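Local coordinates for protein metal-dependent phosphohydrolase, HDOD domain-containing (Geobacter sulfurreducens, PDB 3HC1) that is of unknown function but carries a two-iron centre in an HD-type helical domain and may act as a metal-dependent phosphohydrolase, at residues Thr118-Ile129 with Asp238-Glu249. Sequence-based numbering, arbitrary orientation. Where two conformers were deposited one is given.
Sequences TLWAHSLGVARI and DEYCTLRRLGFE. With FE (Fe (III) ion), chain C; FE (Fe (III) ion), chain B.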
loop_
_atom_site.group_PDB
_atom_site.type_symbol
_atom_site.label_atom_id
_atom_site.label_comp_id
_atom_site.label_asym_id
_atom_site.label_seq_id
_atom_site.Cartn_x
_atom_site.Cartn_y
_atom_site.Cartn_z
ATOM N N THR A 118 12.041 3.816 4.777
ATOM C CA THR A 118 11.055 3.477 5.816
ATOM C C THR A 118 9.619 3.396 5.242
ATOM O O THR A 118 8.875 2.437 5.473
ATOM C CB THR A 118 11.178 4.532 6.962
ATOM O OG1 THR A 118 12.498 4.414 7.477
ATOM C CG2 THR A 118 10.194 4.299 8.139
ATOM N N LEU A 119 9.268 4.419 4.483
ATOM C CA LEU A 119 7.929 4.505 3.926
ATOM C C LEU A 119 7.740 3.471 2.822
ATOM O O LEU A 119 6.696 2.852 2.749
ATOM C CB LEU A 119 7.623 5.933 3.445
ATOM C CG LEU A 119 7.107 6.844 4.585
ATOM C CD1 LEU A 119 8.074 6.965 5.775
ATOM C CD2 LEU A 119 6.755 8.220 4.047
ATOM N N TRP A 120 8.741 3.292 1.970
ATOM C CA TRP A 120 8.660 2.305 0.923
ATOM C C TRP A 120 8.540 0.862 1.437
ATOM O O TRP A 120 7.643 0.113 1.028
ATOM C CB TRP A 120 9.860 2.453 -0.033
ATOM C CG TRP A 120 9.967 1.344 -1.045
ATOM C CD1 TRP A 120 10.918 0.370 -1.108
ATOM C CD2 TRP A 120 9.107 1.146 -2.177
ATOM N NE1 TRP A 120 10.693 -0.436 -2.208
ATOM C CE2 TRP A 120 9.573 0.013 -2.865
ATOM C CE3 TRP A 120 7.957 1.790 -2.638
ATOM C CZ2 TRP A 120 8.935 -0.484 -4.014
ATOM C CZ3 TRP A 120 7.326 1.313 -3.757
ATOM C CH2 TRP A 120 7.840 0.179 -4.460
ATOM N N ALA A 121 9.440 0.476 2.325
ATOM C CA ALA A 121 9.460 -0.881 2.856
ATOM C C ALA A 121 8.116 -1.227 3.513
ATOM O O ALA A 121 7.543 -2.299 3.293
ATOM C CB ALA A 121 10.678 -1.084 3.877
ATOM N N HIS A 122 7.603 -0.304 4.316
ATOM C CA HIS A 122 6.307 -0.498 4.973
ATOM C C HIS A 122 5.148 -0.634 3.949
ATOM O O HIS A 122 4.255 -1.485 4.092
ATOM C CB HIS A 122 6.015 0.697 5.899
ATOM C CG HIS A 122 4.606 0.727 6.410
ATOM N ND1 HIS A 122 4.103 -0.242 7.248
ATOM C CD2 HIS A 122 3.581 1.573 6.148
ATOM C CE1 HIS A 122 2.845 0.046 7.538
ATOM N NE2 HIS A 122 2.495 1.133 6.870
ATOM N N SER A 123 5.181 0.220 2.924
ATOM C CA SER A 123 4.149 0.232 1.886
ATOM C C SER A 123 4.186 -1.033 1.047
ATOM O O SER A 123 3.113 -1.661 0.793
ATOM C CB SER A 123 4.265 1.486 1.006
ATOM O OG SER A 123 4.007 2.674 1.779
ATOM N N LEU A 124 5.393 -1.433 0.620
ATOM C CA LEU A 124 5.579 -2.705 -0.092
ATOM C C LEU A 124 5.151 -3.906 0.753
ATOM O O LEU A 124 4.531 -4.832 0.228
ATOM C CB LEU A 124 7.032 -2.889 -0.538
ATOM C CG LEU A 124 7.343 -4.080 -1.468
ATOM C CD1 LEU A 124 6.428 -4.066 -2.732
ATOM C CD2 LEU A 124 8.832 -4.002 -1.861
ATOM N N GLY A 125 5.457 -3.884 2.048
ATOM C CA GLY A 125 5.062 -4.967 2.963
ATOM C C GLY A 125 3.549 -5.083 3.061
ATOM O O GLY A 125 2.998 -6.156 2.902
ATOM N N VAL A 126 2.885 -3.956 3.311
ATOM C CA VAL A 126 1.445 -3.879 3.339
ATOM C C VAL A 126 0.799 -4.376 2.019
ATOM O O VAL A 126 -0.154 -5.178 2.066
ATOM C CB VAL A 126 0.933 -2.473 3.770
ATOM C CG1 VAL A 126 -0.653 -2.303 3.598
ATOM C CG2 VAL A 126 1.352 -2.240 5.251
ATOM N N ALA A 127 1.298 -3.905 0.874
ATOM C CA ALA A 127 0.801 -4.372 -0.415
ATOM C C ALA A 127 0.835 -5.906 -0.450
ATOM O O ALA A 127 -0.165 -6.569 -0.807
ATOM C CB ALA A 127 1.637 -3.799 -1.578
ATOM N N ARG A 128 2.007 -6.460 -0.155
ATOM C CA ARG A 128 2.244 -7.900 -0.327
ATOM C C ARG A 128 1.435 -8.748 0.624
ATOM O O ARG A 128 0.903 -9.807 0.242
ATOM C CB ARG A 128 3.717 -8.243 -0.195
ATOM C CG ARG A 128 4.528 -7.826 -1.374
ATOM C CD ARG A 128 6.022 -8.125 -1.225
ATOM N NE ARG A 128 6.733 -7.718 -2.418
ATOM C CZ ARG A 128 8.036 -7.864 -2.641
ATOM N NH1 ARG A 128 8.835 -8.434 -1.745
ATOM N NH2 ARG A 128 8.535 -7.457 -3.795
ATOM N N ILE A 129 1.378 -8.330 1.883
ATOM C CA ILE A 129 0.593 -9.047 2.885
ATOM C C ILE A 129 -0.890 -8.922 2.602
ATOM O O ILE A 129 -1.627 -9.916 2.719
ATOM C CB ILE A 129 0.936 -8.588 4.343
ATOM C CG1 ILE A 129 2.318 -9.171 4.669
ATOM C CG2 ILE A 129 -0.165 -9.074 5.368
ATOM C CD1 ILE A 129 3.012 -8.616 5.803
ATOM N N ASP A 238 -1.809 -3.394 7.417
ATOM C CA ASP A 238 -1.083 -2.289 7.980
ATOM C C ASP A 238 -0.809 -2.527 9.465
ATOM O O ASP A 238 0.327 -2.393 9.933
ATOM C CB ASP A 238 -1.823 -0.962 7.778
ATOM C CG ASP A 238 -1.197 0.144 8.548
ATOM O OD1 ASP A 238 -0.020 0.388 8.293
ATOM O OD2 ASP A 238 -1.830 0.741 9.439
ATOM N N GLU A 239 -1.849 -2.875 10.212
ATOM C CA GLU A 239 -1.689 -3.184 11.624
ATOM C C GLU A 239 -0.700 -4.362 11.854
ATOM O O GLU A 239 0.186 -4.297 12.721
ATOM C CB GLU A 239 -3.052 -3.402 12.312
ATOM C CG GLU A 239 -2.894 -3.424 13.832
ATOM C CD GLU A 239 -4.157 -3.218 14.579
ATOM O OE1 GLU A 239 -5.186 -3.408 13.948
ATOM O OE2 GLU A 239 -4.126 -2.831 15.773
ATOM N N TYR A 240 -0.791 -5.384 11.011
ATOM C CA TYR A 240 0.093 -6.524 11.081
ATOM C C TYR A 240 1.552 -6.091 10.899
ATOM O O TYR A 240 2.398 -6.392 11.743
ATOM C CB TYR A 240 -0.259 -7.601 10.039
ATOM C CG TYR A 240 0.676 -8.766 10.127
ATOM C CD1 TYR A 240 1.894 -8.767 9.451
ATOM C CD2 TYR A 240 0.381 -9.847 10.936
ATOM C CE1 TYR A 240 2.758 -9.813 9.592
ATOM C CE2 TYR A 240 1.237 -10.880 11.081
ATOM C CZ TYR A 240 2.409 -10.886 10.411
ATOM O OH TYR A 240 3.254 -11.947 10.602
ATOM N N CYS A 241 1.825 -5.368 9.806
ATOM C CA CYS A 241 3.154 -4.859 9.507
ATOM C C CYS A 241 3.687 -3.976 10.625
ATOM O O CYS A 241 4.833 -4.121 11.006
ATOM C CB CYS A 241 3.167 -4.142 8.194
ATOM S SG CYS A 241 3.107 -5.321 6.798
ATOM N N THR A 242 2.838 -3.106 11.184
ATOM C CA THR A 242 3.248 -2.191 12.243
ATOM C C THR A 242 3.627 -2.973 13.481
ATOM O O THR A 242 4.592 -2.635 14.152
ATOM C CB THR A 242 2.141 -1.170 12.541
ATOM O OG1 THR A 242 1.857 -0.484 11.323
ATOM C CG2 THR A 242 2.568 -0.136 13.623
ATOM N N LEU A 243 2.866 -4.018 13.769
ATOM C CA LEU A 243 3.132 -4.904 14.925
ATOM C C LEU A 243 4.234 -5.941 14.708
ATOM O O LEU A 243 4.709 -6.477 15.673
ATOM C CB LEU A 243 1.849 -5.590 15.413
ATOM C CG LEU A 243 0.842 -4.694 16.148
ATOM C CD1 LEU A 243 -0.536 -5.420 16.297
ATOM C CD2 LEU A 243 1.344 -4.149 17.484
ATOM N N ARG A 244 4.657 -6.203 13.485
ATOM C CA ARG A 244 5.684 -7.202 13.187
ATOM C C ARG A 244 6.910 -6.608 12.495
ATOM O O ARG A 244 7.451 -7.186 11.555
ATOM C CB ARG A 244 5.077 -8.305 12.308
ATOM C CG ARG A 244 3.966 -9.104 12.960
ATOM C CD ARG A 244 4.403 -9.830 14.193
ATOM N NE ARG A 244 3.505 -10.926 14.572
ATOM C CZ ARG A 244 3.304 -11.368 15.824
ATOM N NH1 ARG A 244 3.908 -10.818 16.839
ATOM N NH2 ARG A 244 2.479 -12.373 16.066
ATOM N N ARG A 245 7.317 -5.428 12.940
ATOM C CA ARG A 245 8.589 -4.809 12.598
ATOM C C ARG A 245 8.690 -4.448 11.116
ATOM O O ARG A 245 9.778 -4.464 10.569
ATOM C CB ARG A 245 9.801 -5.680 12.999
ATOM C CG ARG A 245 9.836 -6.201 14.477
ATOM C CD ARG A 245 11.051 -7.124 14.691
ATOM N NE ARG A 245 11.485 -7.140 16.089
ATOM C CZ ARG A 245 11.319 -8.149 16.945
ATOM N NH1 ARG A 245 10.707 -9.283 16.587
ATOM N NH2 ARG A 245 11.778 -8.024 18.189
ATOM N N LEU A 246 7.561 -4.125 10.478
ATOM C CA LEU A 246 7.580 -3.701 9.079
ATOM C C LEU A 246 6.786 -2.373 8.959
ATOM O O LEU A 246 5.902 -2.221 8.129
ATOM C CB LEU A 246 7.051 -4.826 8.194
ATOM C CG LEU A 246 7.130 -4.769 6.649
ATOM C CD1 LEU A 246 8.483 -4.252 6.212
ATOM C CD2 LEU A 246 6.797 -6.140 6.090
ATOM N N GLY A 247 7.072 -1.446 9.863
ATOM C CA GLY A 247 6.353 -0.179 9.919
ATOM C C GLY A 247 7.002 0.903 10.740
ATOM O O GLY A 247 8.170 0.778 11.221
ATOM N N PHE A 248 6.277 1.996 10.884
ATOM C CA PHE A 248 6.848 3.168 11.571
ATOM C C PHE A 248 5.813 3.996 12.273
ATOM O O PHE A 248 6.163 4.944 12.940
ATOM C CB PHE A 248 7.591 4.080 10.541
ATOM C CG PHE A 248 6.666 4.686 9.496
ATOM C CD1 PHE A 248 6.288 3.949 8.406
ATOM C CD2 PHE A 248 6.130 5.980 9.663
ATOM C CE1 PHE A 248 5.377 4.478 7.437
ATOM C CE2 PHE A 248 5.245 6.514 8.726
ATOM C CZ PHE A 248 4.867 5.767 7.611
ATOM N N GLU A 249 4.520 3.748 12.026
ATOM C CA GLU A 249 3.507 4.695 12.436
ATOM C C GLU A 249 3.161 4.563 13.901
ATOM O O GLU A 249 2.479 5.414 14.431
ATOM C CB GLU A 249 2.246 4.539 11.562
ATOM C CG GLU A 249 2.483 4.934 10.106
ATOM C CD GLU A 249 1.454 4.325 9.223
ATOM O OE1 GLU A 249 1.541 3.124 8.991
ATOM O OE2 GLU A 249 0.529 5.041 8.816
HETATM FE FE FE C . 0.598 2.237 7.162
HETATM FE FE FE B . -1.371 4.862 7.628
HETATM O O HOH W 1 -1.161 2.984 7.711
#
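H122, D238 and E249 meet at one iron (III) ion, which joins helix 118-129 to helix 238-243 and to the loop that follows it. H122 gives NE2 to the metal at 2.2 Å, D238 gives OD1, and E249 gives OE1 while its OE2 reaches the second iron; a shared water and D153 also bind both ions. H152 and D153 complete the first iron's shell; D153, H193, H217 and H218 serve the second.

The far nitrogen of the H122 ring is held by backbone: ND1 donates to L246 O over 2.8 Å, nearly straight at 165°, in the ring plane and on a carbonyl lone pair. Gripped at both nitrogens, the imidazole is fixed in rotation and probably made a stronger electron donor to the iron. T242 OG1 donates a hydrogen bond to D238 O, one turn earlier in the same helix.

F248 turns a ring edge to the face of H122 in an offset edge-to-face pair, planes at 88°, CE1 lying 3.7 Å from H122 CD2. L119 CD1 makes a CH-pi contact over one F248 face, 4.0 Å from the centroid, and T118 CG2 touches F248 CB. With an alanine in place of this phenylalanine, the H122 ring would probably lose its aromatic neighbour and a gap would be likely to open beside L119.

Farther along, C241 is a knob among H122, G125, V126 and I129; with chi1 at -75°, SG lies beside its own backbone N and meets I129 CD1 at 3.4 Å. I129 CD1 also touches Y240 CD1; the polar partner of the Y240 hydroxyl is D289, outside both segments. L246 CD2 packs on G125 CA, where a side chain would clash.

H122, H152, D153 and D238 form the H...HD...D signature of the HD-domain superfamily, here built around a di-iron site.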